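Side-chain contacts in aldolase (Escherichia coli, PDB 6VOP), which is of unsettled function but belongs to the class II aldolase and adducin N-terminal domain family of the AraD-like clan: residues Q9-R12 with E13-T16; S20-F23 with Q24-Y27; A46-T49 with G50-L53. The protein carries 2 engineered substitutions. One frame throughout, in Å; residues are numbered along the deposited sequence.

Contact 1. Residues Q9-R12 with E13-T16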
loop_
_atom_site.group_PDB
_atom_site.type_symbol
_atom_site.label_atom_id
_atom_site.label_comp_id
_atom_site.label_asym_id
_atom_site.label_seq_id
_atom_site.Cartn_x
_atom_site.Cartn_y
_atom_site.Cartn_z
ATOM N N GLN A 9 24.008 1.728 -20.778
ATOM C CA GLN A 9 22.715 1.096 -21.011
ATOM C C GLN A 9 22.192 0.432 -19.744
ATOM O O GLN A 9 20.999 0.535 -19.429
ATOM C CB GLN A 9 22.824 0.083 -22.153
ATOM C CG GLN A 9 21.553 -0.714 -22.414
ATOM C CD GLN A 9 20.372 0.164 -22.798
ATOM O OE1 GLN A 9 19.216 -0.178 -22.541
ATOM N NE2 GLN A 9 20.660 1.299 -23.422
ATOM N N SER A 10 23.069 -0.239 -18.996
ATOM C CA SER A 10 22.645 -0.864 -17.750
ATOM C C SER A 10 22.332 0.174 -16.678
ATOM O O SER A 10 21.496 -0.075 -15.802
ATOM C CB SER A 10 23.717 -1.837 -17.263
ATOM O OG SER A 10 23.743 -2.999 -18.075
ATOM N N LEU A 11 22.982 1.338 -16.732
ATOM C CA LEU A 11 22.648 2.408 -15.799
ATOM C C LEU A 11 21.293 3.023 -16.131
ATOM O O LEU A 11 20.520 3.362 -15.227
ATOM C CB LEU A 11 23.744 3.470 -15.810
ATOM C CG LEU A 11 25.043 3.043 -15.127
ATOM C CD1 LEU A 11 26.190 3.971 -15.499
ATOM C CD2 LEU A 11 24.854 2.990 -13.623
ATOM N N ARG A 12 20.988 3.175 -17.422
ATOM C CA ARG A 12 19.669 3.660 -17.816
ATOM C C ARG A 12 18.578 2.687 -17.390
ATOM O O ARG A 12 17.517 3.104 -16.908
ATOM C CB ARG A 12 19.617 3.887 -19.327
ATOM C CG ARG A 12 20.456 5.049 -19.824
ATOM C CD ARG A 12 20.443 5.121 -21.343
ATOM N NE ARG A 12 21.250 6.231 -21.842
ATOM C CZ ARG A 12 20.753 7.404 -22.221
ATOM N NH1 ARG A 12 19.446 7.625 -22.159
ATOM N NH2 ARG A 12 21.563 8.358 -22.662
ATOM N N GLU A 13 18.819 1.384 -17.561
ATOM C CA GLU A 13 17.833 0.388 -17.154
ATOM C C GLU A 13 17.680 0.350 -15.640
ATOM O O GLU A 13 16.566 0.173 -15.131
ATOM C CB GLU A 13 18.222 -0.993 -17.686
ATOM C CG GLU A 13 17.934 -1.196 -19.162
ATOM C CD GLU A 13 18.609 -2.436 -19.720
ATOM O OE1 GLU A 13 18.553 -2.643 -20.951
ATOM O OE2 GLU A 13 19.195 -3.203 -18.926
ATOM N N GLU A 14 18.784 0.509 -14.904
ATOM C CA GLU A 14 18.696 0.531 -13.446
ATOM C C GLU A 14 17.870 1.715 -12.966
ATOM O O GLU A 14 17.070 1.586 -12.030
ATOM C CB GLU A 14 20.095 0.568 -12.828
ATOM C CG GLU A 14 20.088 0.538 -11.303
ATOM C CD GLU A 14 21.424 0.922 -10.691
ATOM O OE1 GLU A 14 21.610 0.696 -9.477
ATOM O OE2 GLU A 14 22.290 1.451 -11.421
ATOM N N MET A 15 18.044 2.878 -13.597
ATOM C CA MET A 15 17.241 4.042 -13.240
ATOM C C MET A 15 15.773 3.816 -13.574
ATOM O O MET A 15 14.895 4.095 -12.750
ATOM C CB MET A 15 17.774 5.281 -13.954
ATOM C CG MET A 15 16.834 6.472 -13.928
ATOM S SD MET A 15 17.704 8.007 -14.290
ATOM C CE MET A 15 18.733 8.134 -12.831
ATOM N N THR A 16 15.493 3.304 -14.775
ATOM C CA THR A 16 14.128 2.944 -15.138
ATOM C C THR A 16 13.547 1.931 -14.159
ATOM O O THR A 16 12.397 2.067 -13.721
ATOM C CB THR A 16 14.099 2.386 -16.562
ATOM O OG1 THR A 16 14.545 3.391 -17.480
ATOM C CG2 THR A 16 12.696 1.946 -16.942
HETATM O O HOH W 1 21.926 -4.740 -18.906
#

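Contact 2. Residues S20-F23 with Q24-Y27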
loop_
_atom_site.group_PDB
_atom_site.type_symbol
_atom_site.label_atom_id
_atom_site.label_comp_id
_atom_site.label_asym_id
_atom_site.label_seq_id
_atom_site.Cartn_x
_atom_site.Cartn_y
_atom_site.Cartn_z
ATOM N N SER A 20 10.455 2.723 -11.505
ATOM C CA SER A 20 9.204 1.973 -11.512
ATOM C C SER A 20 8.897 1.411 -10.129
ATOM O O SER A 20 7.741 1.415 -9.689
ATOM C CB SER A 20 9.279 0.856 -12.552
ATOM O OG SER A 20 8.179 -0.025 -12.439
ATOM N N SER A 21 9.921 0.932 -9.423
ATOM C CA SER A 21 9.723 0.414 -8.072
ATOM C C SER A 21 9.147 1.479 -7.146
ATOM O O SER A 21 8.211 1.209 -6.386
ATOM C CB SER A 21 11.047 -0.120 -7.526
ATOM O OG SER A 21 10.859 -0.756 -6.279
ATOM N N PHE A 22 9.697 2.696 -7.195
ATOM C CA PHE A 22 9.160 3.784 -6.384
ATOM C C PHE A 22 7.705 4.066 -6.734
ATOM O O PHE A 22 6.890 4.360 -5.852
ATOM C CB PHE A 22 10.003 5.043 -6.574
ATOM C CG PHE A 22 11.273 5.049 -5.780
ATOM C CD1 PHE A 22 11.301 4.554 -4.485
ATOM C CD2 PHE A 22 12.442 5.552 -6.326
ATOM C CE1 PHE A 22 12.474 4.559 -3.752
ATOM C CE2 PHE A 22 13.615 5.561 -5.600
ATOM C CZ PHE A 22 13.632 5.063 -4.311
ATOM N N PHE A 23 7.360 3.975 -8.018
ATOM C CA PHE A 23 6.010 4.317 -8.452
ATOM C C PHE A 23 5.000 3.260 -8.020
ATOM O O PHE A 23 3.923 3.597 -7.515
ATOM C CB PHE A 23 5.994 4.505 -9.970
ATOM C CG PHE A 23 4.648 4.880 -10.528
ATOM C CD1 PHE A 23 4.233 6.201 -10.546
ATOM C CD2 PHE A 23 3.809 3.913 -11.056
ATOM C CE1 PHE A 23 3.000 6.546 -11.068
ATOM C CE2 PHE A 23 2.580 4.254 -11.577
ATOM C CZ PHE A 23 2.176 5.570 -11.585
ATOM N N GLN A 24 5.333 1.976 -8.202
ATOM C CA GLN A 24 4.381 0.914 -7.880
ATOM C C GLN A 24 4.171 0.772 -6.377
ATOM O O GLN A 24 3.115 0.296 -5.946
ATOM C CB GLN A 24 4.841 -0.419 -8.480
ATOM C CG GLN A 24 5.193 -0.353 -9.963
ATOM C CD GLN A 24 5.801 -1.648 -10.486
ATOM O OE1 GLN A 24 5.094 -2.522 -10.988
ATOM N NE2 GLN A 24 7.119 -1.775 -10.366
ATOM N N ARG A 25 5.145 1.177 -5.567
ATOM C CA ARG A 25 5.061 1.022 -4.122
ATOM C C ARG A 25 4.578 2.284 -3.418
ATOM O O ARG A 25 4.569 2.327 -2.184
ATOM C CB ARG A 25 6.417 0.588 -3.561
ATOM C CG ARG A 25 6.872 -0.780 -4.048
ATOM C CD ARG A 25 8.198 -1.160 -3.418
ATOM N NE ARG A 25 9.241 -0.197 -3.756
ATOM C CZ ARG A 25 10.239 0.137 -2.945
ATOM N NH1 ARG A 25 10.332 -0.415 -1.742
ATOM N NH2 ARG A 25 11.145 1.021 -3.338
ATOM N N GLY A 26 4.174 3.305 -4.171
ATOM C CA GLY A 26 3.558 4.483 -3.600
ATOM C C GLY A 26 4.505 5.585 -3.176
ATOM O O GLY A 26 4.049 6.571 -2.580
ATOM N N TYR A 27 5.803 5.457 -3.456
ATOM C CA TYR A 27 6.742 6.511 -3.084
ATOM C C TYR A 27 6.616 7.718 -4.007
ATOM O O TYR A 27 6.765 8.862 -3.566
ATOM C CB TYR A 27 8.173 5.979 -3.107
ATOM C CG TYR A 27 8.510 5.016 -1.992
ATOM C CD1 TYR A 27 8.364 3.645 -2.163
ATOM C CD2 TYR A 27 8.994 5.475 -0.773
ATOM C CE1 TYR A 27 8.679 2.760 -1.149
ATOM C CE2 TYR A 27 9.313 4.596 0.249
ATOM C CZ TYR A 27 9.154 3.242 0.055
ATOM O OH TYR A 27 9.471 2.363 1.063
#

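Contact 3. Residues A46-T49 with G50-L53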
loop_
_atom_site.group_PDB
_atom_site.type_symbol
_atom_site.label_atom_id
_atom_site.label_comp_id
_atom_site.label_asym_id
_atom_site.label_seq_id
_atom_site.Cartn_x
_atom_site.Cartn_y
_atom_site.Cartn_z
ATOM N N ALA A 46 19.548 11.719 -15.903
ATOM C CA ALA A 46 18.418 12.175 -15.106
ATOM C C ALA A 46 17.102 11.883 -15.810
ATOM O O ALA A 46 17.039 11.785 -17.039
ATOM C CB ALA A 46 18.511 13.679 -14.805
ATOM N N THR A 47 16.049 11.751 -15.012
ATOM C CA THR A 47 14.723 11.537 -15.566
ATOM C C THR A 47 14.203 12.834 -16.177
ATOM O O THR A 47 14.384 13.910 -15.599
ATOM C CB THR A 47 13.762 11.047 -14.491
ATOM O OG1 THR A 47 13.554 12.089 -13.529
ATOM C CG2 THR A 47 14.334 9.826 -13.792
ATOM N N PRO A 48 13.558 12.768 -17.334
ATOM C CA PRO A 48 13.143 13.987 -18.031
ATOM C C PRO A 48 11.900 14.608 -17.404
ATOM O O PRO A 48 11.210 14.009 -16.579
ATOM C CB PRO A 48 12.863 13.497 -19.453
ATOM C CG PRO A 48 12.468 12.071 -19.280
ATOM C CD PRO A 48 13.247 11.550 -18.103
ATOM N N THR A 49 11.628 15.841 -17.822
ATOM C CA THR A 49 10.478 16.576 -17.315
ATOM C C THR A 49 9.184 16.026 -17.904
ATOM O O THR A 49 9.158 15.484 -19.013
ATOM C CB THR A 49 10.606 18.066 -17.642
ATOM O OG1 THR A 49 9.494 18.780 -17.084
ATOM C CG2 THR A 49 10.634 18.287 -19.147
ATOM N N GLY A 50 8.103 16.173 -17.144
ATOM C CA GLY A 50 6.807 15.678 -17.582
ATOM C C GLY A 50 6.783 14.185 -17.817
ATOM O O GLY A 50 6.097 13.711 -18.732
ATOM N N SER A 51 7.521 13.427 -17.011
ATOM C CA SER A 51 7.672 11.994 -17.205
ATOM C C SER A 51 7.157 11.259 -15.977
ATOM O O SER A 51 7.560 11.562 -14.848
ATOM C CB SER A 51 9.134 11.631 -17.477
ATOM O OG SER A 51 9.222 10.508 -18.335
ATOM N N CYS A 52 6.259 10.304 -16.203
ATOM C CA CYS A 52 5.759 9.447 -15.137
ATOM C C CYS A 52 6.825 8.414 -14.788
ATOM O O CYS A 52 7.268 7.654 -15.656
ATOM C CB CYS A 52 4.460 8.769 -15.568
ATOM S SG CYS A 52 3.877 7.477 -14.450
ATOM N N LEU A 53 7.231 8.384 -13.517
ATOM C CA LEU A 53 8.325 7.513 -13.101
ATOM C C LEU A 53 8.005 6.033 -13.287
ATOM O O LEU A 53 8.930 5.212 -13.326
ATOM C CB LEU A 53 8.683 7.793 -11.640
ATOM C CG LEU A 53 9.403 9.116 -11.369
ATOM C CD1 LEU A 53 9.860 9.191 -9.920
ATOM C CD2 LEU A 53 10.582 9.293 -12.315
#

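Contact 1. Residues Q9-R12 with E13-T16
Thr-16 grips Arg-12 O twice, one turn along the helix: its backbone N donates at 2.9 Å and its hydroxyl OG1 at 3.0 Å, and the two donors come from opposite faces of the carbonyl plane. Setting OG1 beside its own backbone N (chi1 -62°) is what turns the hydroxyl back to this carbonyl. The same i to i+4 pattern continues in the backbone, with Glu-13 N, Glu-14 N and Met-15 N bonded to the carbonyls of Gln-9, Ser-10 and Leu-11.

Among the polar side chains, Gln-9 and Glu-13 bring their OE1 atoms to 3.0 Å of each other. Both are acceptors as modelled, so no hydrogen bond joins them, and the amide and carboxylate planes stand 80° apart. The amide is held from elsewhere, by NE2 donating to Gln-59 OE1. A water ties the other carboxylate oxygen back to the helix, donating to Glu-13 OE2 at 3.1 Å while bonded to Ser-10 OG at 2.7 Å.

Leu-11 and Glu-14 make a plain van der Waals touch, methyl against carboxylate oxygen: they run side by side, pointing the same way, and CD2 of Leu-11 lies 3.7 Å from OE2 of Glu-14.

Helix 7-24 lies against strand 33-38 here: Leu-11 packs on Leu-37, Met-15 on Leu-35 and Leu-37, while Arg-12 NH1 bonds to Pro-58 O in the loop before strand 62-64.

Contact 2. Residues S20-F23 with Q24-Y27
Phe-22 turns the edge of its ring toward the face of Tyr-27 in an offset edge-to-face pair, the centroids 5.5 Å apart and the planes at 67°. Its CD1 also rests 3.7 Å from Tyr-27 CB. The guanidinium of Arg-25 shares this corner: Tyr-27 CE1 lies over its centre, 3.5 Å above the plane.

Arg-25 holds Ser-21 O with two donors, its backbone N and its NE, each at 3.2 Å and from opposite faces of the carbonyl plane. NE sits well above that plane, yet the oxygen lies close to the guanidinium plane. A bend at chi3 (-60°) folds the arginine back over the helix end to make this possible. Gln-24 is similar but looser: its N bonds firmly to Ser-20 O, and NE2 adds a weak bond to the same oxygen.

Here helix 7-24 ends in a Schellman motif. Tyr-27 N reaches back to Phe-22 O at 2.9 Å, Gly-26 N bonds weakly to Phe-23 O, and Gly-26, as the C-prime residue, takes positive phi. Phe-23 packs on Ser-21 of a neighbouring subunit.

Ser-20 O and Ser-21 O thus each gain a second, side-chain donor, weak for Ser-20, while backbone N-H groups meet Phe-22 O and Phe-23 O. Arg-25 NH1 forms a salt bridge to Glu-182 on helix 174-194, and a cationic group placed at the carbonyl end of a helix should be favoured electrostatically.

Contact 3. Residues A46-T49 with G50-L53
Thr-47 and Leu-53 meet at about a right angle, methyl against methyl, with CG2 of the threonine 4.1 Å from CD2 of the leucine. The threonine torsion decides which branch does this: CG2 lies beside the backbone N, and OG1 sits between N and the carbonyl carbon (chi1 67°), where it bonds to the backbone N of Leu-35 on strand 33-38.

Pro-48 and Ser-51 make the other cross-turn meeting. Ser-51 CB, directed back across the turn, comes within 3.3 Å of Pro-48 O, and its OG lies 3.7 Å from CG of the proline ring.

No hydrogen bond spans the two segments. They form an irregular loop leaving strand 44-46 of the mixed sheet in this AraD-like fold and leading on toward strand 62-64; the chain reverses through Gly-50, which has positive phi (60°) and is poorly ordered.

At the outer corner Thr-49 OG1 stands 3.0 Å from Gly-50 N, but at a poor angle for a hydrogen bond. The loop is tied to the rest of the chain from outside: Thr-47 O accepts from Ser-77 OG, the Thr-49 backbone bonds to Lys-75, and Ser-51 packs on Leu-56.

Contacts 1 and 2 follow each other on helix 7-24, their centres 16 Å apart, whereas contact 3 is a loop beside that helix. All three are partly buried, combining buried residues with exposed ones. Contact 1, on the regular helix, relies on backbone bonds, one threonine hydroxyl and a water, and touches no other subunit; contact 2, at the helix end, adds aromatic and arginine chemistry and reaches two; contact 3 has no hydrogen bonds across its turn, just van der Waals touches, and meets one subunit through Cys-52. The loop meets the helix twice: Met-15 SD lies 3.9 Å from Thr-47 CG2, joining contacts 1 and 3, and Phe-23 CE1 lies 3.6 Å from Cys-52 SG, joining contacts 2 and 3.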